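Local coordinates for protein DNA photolyase (Agrobacterium tumefaciens, PDB 4U63) that repairs cyclobutane pyrimidine dimers in ultraviolet-damaged DNA in a light-driven reaction, carrying FAD as flavin cofactor and a methenylated folate as antenna chromophore, at residues Arg352-His357 / Glu384-Asp389; Gly64-Ala69 / Ala394-Asn399; Lys335-Gly340 / Pro345-Gly350. All coordinates share one frame; numbering follows the deposited sequence. Where two conformers were deposited one is given.

Contact 1 of 3, residues Arg352-His357 / Glu384-Asp389; sequences RQLWQH and EKWFRD. With MHF (5,10-methenyl-6,7,8-trihydrofolic acid), chain B.
L354 of helix 345-357 reaches W386 and F387 of helix 380-390 within the helical FAD-binding domain, a worked example of two helices meeting through side chains alone. The segment axes stay 11.4 Å apart, inclined by 30°, and no hydrogen bond joins the two segments. L354 and F387, both buried, form the enclosed part. The L354 CG lies opposite its backbone nitrogen (chi1 176°), which carries the CD2 methyl to 3.8 Å from F387 CE1, the two side chains running roughly at right angles, and the methyl also meets the pyrrole part of W386. The two tryptophans, though close, are partly exposed: the six-membered rings of W355 and W386 meet rim to rim, neither over the other, their planes nearly parallel but offset, with W355 CZ3 3.5 Å from W386 CH2. The antenna lies on the side of the W355 indole away from W386. Its pterin amino group NA2 donates to L354 O over 2.8 Å, and on the other helix its N8 gives an almost straight bond (176°) of 2.9 Å to D389 O. The folate carbonyl crosses one face of the W355 indole, with MHF O4 2.9 Å above the plane over the ring centre.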
# COMPACT_ATOMS: atom_id res chain seq x y z
N ARG A 352 -13.32 11.34 -3.71
CA ARG A 352 -12.76 12.30 -4.67
C ARG A 352 -11.27 12.52 -4.47
O ARG A 352 -10.52 12.64 -5.45
CB ARG A 352 -13.52 13.61 -4.62
CG ARG A 352 -14.95 13.44 -5.08
CD ARG A 352 -15.71 14.74 -4.96
NE ARG A 352 -17.16 14.55 -5.02
CZ ARG A 352 -18.04 15.52 -5.25
NH1 ARG A 352 -17.63 16.77 -5.47
NH2 ARG A 352 -19.35 15.24 -5.26
N GLN A 353 -10.83 12.56 -3.21
CA GLN A 353 -9.40 12.59 -2.92
C GLN A 353 -8.69 11.41 -3.57
O GLN A 353 -7.65 11.57 -4.21
CB GLN A 353 -9.14 12.57 -1.40
CG GLN A 353 -7.66 12.52 -1.06
CD GLN A 353 -7.37 12.45 0.42
OE1 GLN A 353 -8.11 11.85 1.21
NE2 GLN A 353 -6.26 13.06 0.80
N LEU A 354 -9.26 10.22 -3.38
CA LEU A 354 -8.73 8.99 -3.95
C LEU A 354 -8.62 9.08 -5.48
O LEU A 354 -7.57 8.77 -6.06
CB LEU A 354 -9.63 7.82 -3.55
CG LEU A 354 -9.34 6.43 -4.11
CD1 LEU A 354 -7.93 5.98 -3.79
CD2 LEU A 354 -10.36 5.45 -3.55
N TRP A 355 -9.69 9.52 -6.12
CA TRP A 355 -9.69 9.66 -7.57
C TRP A 355 -8.63 10.65 -8.06
O TRP A 355 -7.95 10.39 -9.06
CB TRP A 355 -11.07 10.11 -8.06
CG TRP A 355 -11.27 9.96 -9.52
CD1 TRP A 355 -11.45 10.95 -10.43
CD2 TRP A 355 -11.33 8.73 -10.25
NE1 TRP A 355 -11.61 10.43 -11.68
CE2 TRP A 355 -11.55 9.06 -11.60
CE3 TRP A 355 -11.23 7.38 -9.90
CZ2 TRP A 355 -11.66 8.09 -12.60
CZ3 TRP A 355 -11.34 6.41 -10.90
CH2 TRP A 355 -11.55 6.77 -12.22
N GLN A 356 -8.46 11.76 -7.34
CA GLN A 356 -7.54 12.83 -7.77
C GLN A 356 -6.07 12.54 -7.48
O GLN A 356 -5.22 12.83 -8.32
CB GLN A 356 -7.91 14.15 -7.09
CG GLN A 356 -7.16 15.35 -7.66
CD GLN A 356 -7.47 16.65 -6.95
OE1 GLN A 356 -8.26 16.69 -6.00
NE2 GLN A 356 -6.84 17.73 -7.41
N HIS A 357 -5.78 12.01 -6.30
CA HIS A 357 -4.40 11.86 -5.82
C HIS A 357 -3.90 10.42 -5.61
O HIS A 357 -2.73 10.22 -5.27
CB HIS A 357 -4.25 12.63 -4.50
CG HIS A 357 -4.38 14.11 -4.65
ND1 HIS A 357 -4.98 14.90 -3.70
CD2 HIS A 357 -4.00 14.95 -5.65
CE1 HIS A 357 -4.95 16.16 -4.09
NE2 HIS A 357 -4.37 16.22 -5.28
N GLU A 384 -12.80 -3.37 -1.77
CA GLU A 384 -11.42 -3.82 -1.82
C GLU A 384 -10.86 -3.74 -3.25
O GLU A 384 -9.75 -3.22 -3.47
CB GLU A 384 -11.33 -5.26 -1.27
CG GLU A 384 -9.92 -5.74 -0.94
CD GLU A 384 -9.16 -6.34 -2.12
OE1 GLU A 384 -9.76 -6.68 -3.15
OE2 GLU A 384 -7.92 -6.48 -2.00
N LYS A 385 -11.64 -4.24 -4.22
CA LYS A 385 -11.23 -4.21 -5.62
C LYS A 385 -11.11 -2.79 -6.16
O LYS A 385 -10.20 -2.49 -6.90
CB LYS A 385 -12.19 -5.01 -6.50
CG LYS A 385 -12.09 -6.51 -6.29
CD LYS A 385 -12.93 -7.31 -7.26
CE LYS A 385 -12.90 -8.80 -6.94
NZ LYS A 385 -13.39 -9.12 -5.58
N TRP A 386 -12.03 -1.91 -5.77
CA TRP A 386 -11.97 -0.51 -6.20
C TRP A 386 -10.68 0.14 -5.68
O TRP A 386 -9.96 0.80 -6.43
CB TRP A 386 -13.18 0.30 -5.71
CG TRP A 386 -13.10 1.75 -6.13
CD1 TRP A 386 -12.80 2.83 -5.34
CD2 TRP A 386 -13.29 2.27 -7.45
NE1 TRP A 386 -12.80 3.98 -6.09
CE2 TRP A 386 -13.10 3.67 -7.38
CE3 TRP A 386 -13.61 1.69 -8.68
CZ2 TRP A 386 -13.22 4.50 -8.51
CZ3 TRP A 386 -13.73 2.53 -9.81
CH2 TRP A 386 -13.54 3.91 -9.70
N PHE A 387 -10.38 -0.09 -4.40
CA PHE A 387 -9.15 0.42 -3.79
C PHE A 387 -7.91 -0.14 -4.49
O PHE A 387 -6.94 0.57 -4.69
CB PHE A 387 -9.09 0.08 -2.30
CG PHE A 387 -9.77 1.09 -1.40
CD1 PHE A 387 -10.83 1.90 -1.85
CD2 PHE A 387 -9.37 1.22 -0.08
CE1 PHE A 387 -11.43 2.81 -1.00
CE2 PHE A 387 -9.98 2.13 0.77
CZ PHE A 387 -11.01 2.93 0.32
N ARG A 388 -7.95 -1.42 -4.85
CA ARG A 388 -6.85 -2.05 -5.59
C ARG A 388 -6.51 -1.33 -6.89
O ARG A 388 -5.35 -1.27 -7.28
CB ARG A 388 -7.16 -3.53 -5.90
CG ARG A 388 -6.36 -4.52 -5.08
CD ARG A 388 -6.91 -5.94 -5.18
NE ARG A 388 -7.41 -6.28 -6.52
CZ ARG A 388 -8.38 -7.16 -6.78
NH1 ARG A 388 -9.00 -7.82 -5.80
NH2 ARG A 388 -8.75 -7.37 -8.04
N ASP A 389 -7.53 -0.79 -7.56
CA ASP A 389 -7.35 -0.11 -8.85
C ASP A 389 -6.95 1.35 -8.71
O ASP A 389 -6.41 1.94 -9.67
CB ASP A 389 -8.62 -0.21 -9.70
CG ASP A 389 -8.37 0.11 -11.18
OD1 ASP A 389 -7.35 -0.34 -11.76
OD2 ASP A 389 -9.20 0.79 -11.78
N1 MHF B . -6.93 5.65 -9.89
C2 MHF B . -7.06 6.90 -9.43
NA2 MHF B . -6.59 7.16 -8.19
N3 MHF B . -7.63 7.91 -10.17
C4 MHF B . -8.11 7.67 -11.40
O4 MHF B . -8.64 8.57 -12.08
C4A MHF B . -7.99 6.31 -11.94
N5 MHF B . -8.48 5.90 -13.17
C6 MHF B . -8.73 4.48 -13.47
C7 MHF B . -7.49 3.72 -12.99
N8 MHF B . -7.22 4.03 -11.58
C8A MHF B . -7.37 5.28 -11.10
C9 MHF B . -9.03 4.47 -14.98
N10 MHF B . -8.83 5.86 -15.41
C11 MHF B . -8.95 6.70 -14.23
C12 MHF B . -10.77 7.36 -18.87
C13 MHF B . -10.97 8.01 -17.64
C14 MHF B . -10.36 7.54 -16.49
C15 MHF B . -9.54 6.39 -16.54
C16 MHF B . -9.32 5.77 -17.76
C17 MHF B . -9.93 6.24 -18.91
C MHF B . -11.40 7.86 -20.14
O MHF B . -11.01 7.37 -21.19
N MHF B . -12.29 8.87 -20.11
CA MHF B . -12.82 9.54 -21.28
CB MHF B . -14.32 9.30 -21.46
CG MHF B . -14.79 7.93 -20.96
CD MHF B . -14.96 7.83 -19.45
OE1 MHF B . -14.89 8.86 -18.74
OE2 MHF B . -15.17 6.70 -18.96
CT MHF B . -12.56 11.02 -21.17
O1 MHF B . -11.73 11.54 -21.94
O2 MHF B . -13.18 11.69 -20.30

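Contact 2 of 3, residues Gly64-Ala69 / Ala394-Asn399. With FAD (flavin-adenine dinucleotide), chain C.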
# COMPACT_ATOMS: atom_id res chain seq x y z
N GLY A 64 2.82 -8.14 -9.59
CA GLY A 64 3.04 -6.80 -10.15
C GLY A 64 2.07 -5.78 -9.58
O GLY A 64 1.52 -6.01 -8.49
N PRO A 65 1.86 -4.65 -10.30
CA PRO A 65 0.94 -3.62 -9.78
C PRO A 65 -0.46 -4.14 -9.59
O PRO A 65 -0.97 -4.86 -10.45
CB PRO A 65 0.93 -2.55 -10.88
CG PRO A 65 2.09 -2.82 -11.72
CD PRO A 65 2.39 -4.28 -11.62
N LEU A 66 -1.08 -3.76 -8.48
CA LEU A 66 -2.41 -4.25 -8.16
C LEU A 66 -3.50 -3.55 -8.99
O LEU A 66 -4.64 -4.02 -9.00
CB LEU A 66 -2.69 -4.11 -6.66
CG LEU A 66 -1.76 -4.83 -5.65
CD1 LEU A 66 -2.51 -5.09 -4.34
CD2 LEU A 66 -1.19 -6.13 -6.19
N GLY A 67 -3.17 -2.46 -9.68
CA GLY A 67 -4.14 -1.72 -10.46
C GLY A 67 -3.58 -0.54 -11.22
O GLY A 67 -2.37 -0.34 -11.26
N GLY A 68 -4.48 0.24 -11.81
CA GLY A 68 -4.13 1.38 -12.68
C GLY A 68 -3.26 2.45 -12.03
O GLY A 68 -2.27 2.88 -12.60
N ALA A 69 -3.63 2.87 -10.82
CA ALA A 69 -2.81 3.86 -10.09
C ALA A 69 -1.39 3.34 -9.81
O ALA A 69 -0.41 4.07 -9.93
CB ALA A 69 -3.50 4.26 -8.80
N ALA A 394 -1.76 0.44 -2.89
CA ALA A 394 -2.48 -0.82 -2.80
C ALA A 394 -1.55 -1.94 -2.38
O ALA A 394 -0.52 -2.19 -3.03
CB ALA A 394 -3.16 -1.16 -4.11
N ASP A 395 -1.92 -2.63 -1.30
CA ASP A 395 -1.09 -3.68 -0.73
C ASP A 395 -1.95 -4.92 -0.48
O ASP A 395 -3.04 -4.81 0.08
CB ASP A 395 -0.44 -3.16 0.56
CG ASP A 395 0.52 -4.14 1.14
OD1 ASP A 395 0.04 -5.07 1.83
OD2 ASP A 395 1.75 -3.98 0.90
N PRO A 396 -1.46 -6.11 -0.89
CA PRO A 396 -2.30 -7.32 -0.78
C PRO A 396 -2.62 -7.74 0.66
O PRO A 396 -3.59 -8.45 0.89
CB PRO A 396 -1.46 -8.39 -1.49
CG PRO A 396 -0.06 -7.91 -1.34
CD PRO A 396 -0.12 -6.42 -1.43
N ALA A 397 -1.81 -7.30 1.62
CA ALA A 397 -2.07 -7.58 3.02
C ALA A 397 -2.88 -6.46 3.66
O ALA A 397 -3.91 -6.70 4.27
CB ALA A 397 -0.77 -7.77 3.75
N SER A 398 -2.42 -5.22 3.51
CA SER A 398 -3.06 -4.12 4.24
C SER A 398 -4.45 -3.75 3.75
O SER A 398 -5.31 -3.43 4.55
CB SER A 398 -2.17 -2.88 4.24
OG SER A 398 -0.91 -3.18 4.80
N ASN A 399 -4.66 -3.81 2.44
CA ASN A 399 -5.98 -3.51 1.90
C ASN A 399 -7.01 -4.54 2.39
O ASN A 399 -8.00 -4.19 3.04
CB ASN A 399 -5.91 -3.47 0.37
CG ASN A 399 -7.11 -2.79 -0.26
OD1 ASN A 399 -7.70 -1.87 0.31
ND2 ASN A 399 -7.46 -3.23 -1.46
PA FAD C . 1.27 7.05 8.30
O1A FAD C . 0.24 7.48 9.30
O2A FAD C . 2.42 7.96 8.02
O5B FAD C . 1.75 5.59 8.75
C5B FAD C . 3.04 5.07 8.41
C4B FAD C . 2.95 3.73 7.71
O4B FAD C . 2.32 2.75 8.53
C3B FAD C . 2.14 3.76 6.44
O3B FAD C . 2.88 4.30 5.33
C2B FAD C . 1.75 2.31 6.28
O2B FAD C . 2.80 1.55 5.68
C1B FAD C . 1.57 1.86 7.70
N9A FAD C . 0.16 1.90 8.17
C8A FAD C . -0.44 2.93 8.79
N7A FAD C . -1.71 2.63 9.12
C5A FAD C . -1.94 1.36 8.72
C6A FAD C . -3.09 0.45 8.76
N6A FAD C . -4.25 0.84 9.32
N1A FAD C . -2.92 -0.78 8.23
C2A FAD C . -1.75 -1.17 7.66
N3A FAD C . -0.66 -0.37 7.60
C4A FAD C . -0.71 0.88 8.10
N1 FAD C . -2.43 0.81 3.66
C2 FAD C . -1.60 0.42 2.67
O2 FAD C . -0.37 0.60 2.85
N3 FAD C . -2.06 -0.14 1.52
C4 FAD C . -3.38 -0.35 1.30
O4 FAD C . -3.80 -0.89 0.25
C4X FAD C . -4.35 0.06 2.34
N5 FAD C . -5.70 -0.09 2.21
C5X FAD C . -6.54 0.28 3.21
C6 FAD C . -7.92 0.11 3.09
C7 FAD C . -8.80 0.50 4.11
C7M FAD C . -10.29 0.30 3.96
C8 FAD C . -8.26 1.12 5.34
C8M FAD C . -9.16 1.55 6.48
C9 FAD C . -6.91 1.29 5.47
C9A FAD C . -6.01 0.91 4.47
N10 FAD C . -4.61 1.10 4.60
C10 FAD C . -3.76 0.67 3.56
C1' FAD C . -4.01 1.64 5.83
C2' FAD C . -3.76 3.13 5.96
O2' FAD C . -4.98 3.83 5.71
C3' FAD C . -2.65 3.61 5.05
O3' FAD C . -1.46 2.86 5.27
C4' FAD C . -2.38 5.09 5.34
O4' FAD C . -3.51 5.86 4.91
C5' FAD C . -1.14 5.53 4.59
O5' FAD C . -0.84 6.92 4.82
P FAD C . 0.57 7.31 5.46
O1P FAD C . 0.66 8.80 5.51
O2P FAD C . 1.69 6.62 4.74
O3P FAD C . 0.45 6.70 6.94
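The backbones of L66 and A394 come closest, with their CA atoms 6.4 Å apart, as the turn ahead of helix 68-87 runs past the turn ahead of helix 398-407 with no hydrogen bond between the two segments. Apolar contact fills the gap. L66 CB meets A394 CB at 3.9 Å, and the CD1 branch continues alongside the chain to lie 3.7 Å from P396 N and against the proline CD. With chi1 at -59°, the L66 CG stands beside its own backbone nitrogen and opposite the carbonyl carbon, a rotation that aims the branch along the A394-P396 backbone. The principle illustrated is the seam of a two-domain photolyase: L66 follows strand 53-59 of the parallel, Rossmann-like sheet, whereas A394-N399 belongs to the helical domain and lines the flavin. G67 occupies the N-cap position of helix 68-87. Across the seam, D395 forms an Asx turn, its OD1 accepting from A397 N (2.9 Å) and S398 N (3.0 Å), which approach from opposite faces of the carboxylate, while OD2 is held by the hydroxyl of Y304. Held in this way, the turn presents D395 N to the flavin, where it donates to FAD O4 over 3.0 Å. N399 faces the ring nitrogen, as does the asparagine beside N5 in other photolyases, with its OD1 3.3 Å from FAD N5. S398 sits at the open end of the U-shaped cofactor, between isoalloxazine and adenine, its CB against the pyrimidine part of the isoalloxazine and its OG 3.6 Å from FAD C2A of the adenine.

Contact 3 of 3, residues Lys335-Gly340 / Pro345-Gly350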
# COMPACT_ATOMS: atom_id res chain seq x y z
N LYS A 335 -21.68 2.50 -7.79
CA LYS A 335 -21.12 3.52 -8.68
C LYS A 335 -21.13 4.91 -8.03
O LYS A 335 -20.14 5.64 -8.12
CB LYS A 335 -21.84 3.53 -10.04
CG LYS A 335 -21.43 2.39 -10.95
CD LYS A 335 -22.13 2.50 -12.30
CE LYS A 335 -21.99 1.23 -13.11
NZ LYS A 335 -22.79 1.31 -14.36
N ALA A 336 -22.23 5.26 -7.37
CA ALA A 336 -22.31 6.55 -6.67
C ALA A 336 -21.20 6.66 -5.63
O ALA A 336 -20.57 7.70 -5.50
CB ALA A 336 -23.67 6.75 -6.02
N TRP A 337 -20.96 5.57 -4.91
CA TRP A 337 -19.86 5.51 -3.95
C TRP A 337 -18.50 5.75 -4.62
O TRP A 337 -17.73 6.63 -4.18
CB TRP A 337 -19.92 4.16 -3.20
CG TRP A 337 -18.83 3.94 -2.18
CD1 TRP A 337 -18.79 4.42 -0.90
CD2 TRP A 337 -17.63 3.18 -2.36
NE1 TRP A 337 -17.64 4.02 -0.28
CE2 TRP A 337 -16.91 3.25 -1.14
CE3 TRP A 337 -17.09 2.45 -3.42
CZ2 TRP A 337 -15.68 2.61 -0.96
CZ3 TRP A 337 -15.87 1.82 -3.25
CH2 TRP A 337 -15.17 1.90 -2.03
N THR A 338 -18.20 5.02 -5.69
CA THR A 338 -16.90 5.15 -6.38
C THR A 338 -16.65 6.57 -6.89
O THR A 338 -15.52 7.02 -6.94
CB THR A 338 -16.71 4.17 -7.57
OG1 THR A 338 -17.68 4.44 -8.60
CG2 THR A 338 -16.81 2.70 -7.11
N ARG A 339 -17.73 7.25 -7.27
CA ARG A 339 -17.66 8.62 -7.80
C ARG A 339 -17.69 9.73 -6.75
O ARG A 339 -17.57 10.91 -7.10
CB ARG A 339 -18.82 8.83 -8.75
CG ARG A 339 -18.77 7.95 -9.99
CD ARG A 339 -20.12 7.89 -10.65
NE ARG A 339 -20.07 7.09 -11.87
CZ ARG A 339 -21.13 6.65 -12.54
NH1 ARG A 339 -22.37 6.93 -12.13
NH2 ARG A 339 -20.96 5.92 -13.64
N GLY A 340 -17.87 9.37 -5.49
CA GLY A 340 -18.07 10.35 -4.45
C GLY A 340 -19.32 11.18 -4.69
O GLY A 340 -19.28 12.41 -4.61
N PRO A 345 -21.03 14.45 2.62
CA PRO A 345 -19.79 15.16 2.22
C PRO A 345 -18.46 14.51 2.61
O PRO A 345 -17.56 14.49 1.80
CB PRO A 345 -19.96 16.52 2.88
CG PRO A 345 -21.43 16.74 2.84
CD PRO A 345 -22.01 15.39 3.18
N ILE A 346 -18.35 13.99 3.82
CA ILE A 346 -17.07 13.40 4.25
C ILE A 346 -16.72 12.16 3.40
O ILE A 346 -15.56 11.95 3.06
CB ILE A 346 -17.04 13.10 5.77
CG1 ILE A 346 -15.64 12.70 6.24
CG2 ILE A 346 -18.04 12.03 6.18
CD1 ILE A 346 -14.60 13.78 6.10
N VAL A 347 -17.74 11.38 3.06
CA VAL A 347 -17.56 10.19 2.22
C VAL A 347 -17.15 10.64 0.83
O VAL A 347 -16.17 10.14 0.26
CB VAL A 347 -18.86 9.35 2.16
CG1 VAL A 347 -18.74 8.22 1.14
CG2 VAL A 347 -19.19 8.80 3.54
N ASP A 348 -17.88 11.60 0.29
CA ASP A 348 -17.60 12.12 -1.05
C ASP A 348 -16.21 12.74 -1.15
O ASP A 348 -15.49 12.51 -2.12
CB ASP A 348 -18.70 13.07 -1.48
CG ASP A 348 -20.03 12.34 -1.68
OD1 ASP A 348 -20.03 11.09 -1.76
OD2 ASP A 348 -21.08 13.00 -1.76
N ALA A 349 -15.82 13.51 -0.14
CA ALA A 349 -14.47 14.07 -0.09
C ALA A 349 -13.40 12.98 -0.20
O ALA A 349 -12.48 13.10 -0.99
CB ALA A 349 -14.30 14.89 1.18
N GLY A 350 -13.54 11.91 0.58
CA GLY A 350 -12.61 10.79 0.53
C GLY A 350 -12.50 10.14 -0.83
O GLY A 350 -11.40 9.93 -1.36
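The carboxylate of D348 lies flat over the peptide carbonyl of G340, the two C-O bonds pointing opposite ways, so that D348 OD1 stands 3.0 Å above G340 C and G340 O sits 3.0 Å from D348 CG. No hydrogen bond joins the pair, since both groups can only accept; the antiparallel alignment of their dipoles would soften the approach of the oxygens. The second flat group, the W337 indole, is met obliquely and more loosely, V347 CG1 coming to 4.3 Å from W337 CD1. On its own segment, the R339 guanidinium has one face laid over K335 CB, well away from D348. The carboxylate finds its donors in the short connection between the segments: OD1 bonds to the hydroxyl of T342 and OD2 to the backbone nitrogen of G343. A chi1 of -67°, with CG beside the backbone nitrogen, turns the group back toward this connection, and its place in the first turn of helix 345-357 would probably favour the negative charge. W337 NE1 bonds to V368 O, tying the ring to helix 362-375. The turn illustrates how a helix ends: K335 O accepts from T338 OG1 and R339 N, while positive phi at G340 (61°) and two bonds back into the last turn, among them G340 N to W337 O (3.0 Å), make the Schellman motif from which a short loop leads into helix 345-357.

Contact 1 stands between the other two, its centre 11 Å from that of contact 2 and 10 Å from that of contact 3, whereas the centres of contacts 2 and 3 are about 20 Å apart and their nearest atoms about 9 Å. Toward contact 2, D389 OD1 probably accepts from G68 N (2.9 Å) and E384 O from N399 ND2 (3.0 Å), so helix 380-390 connects the antenna site with the flavin turn. Toward contact 3, with which it shares helix 345-357, R352 NH2 probably donates to G340 O (2.9 Å), and the W386 and W337 rings meet. The W337 side chain remains about 8 Å from FAD, so contact 3 lies outside direct contact with the flavin.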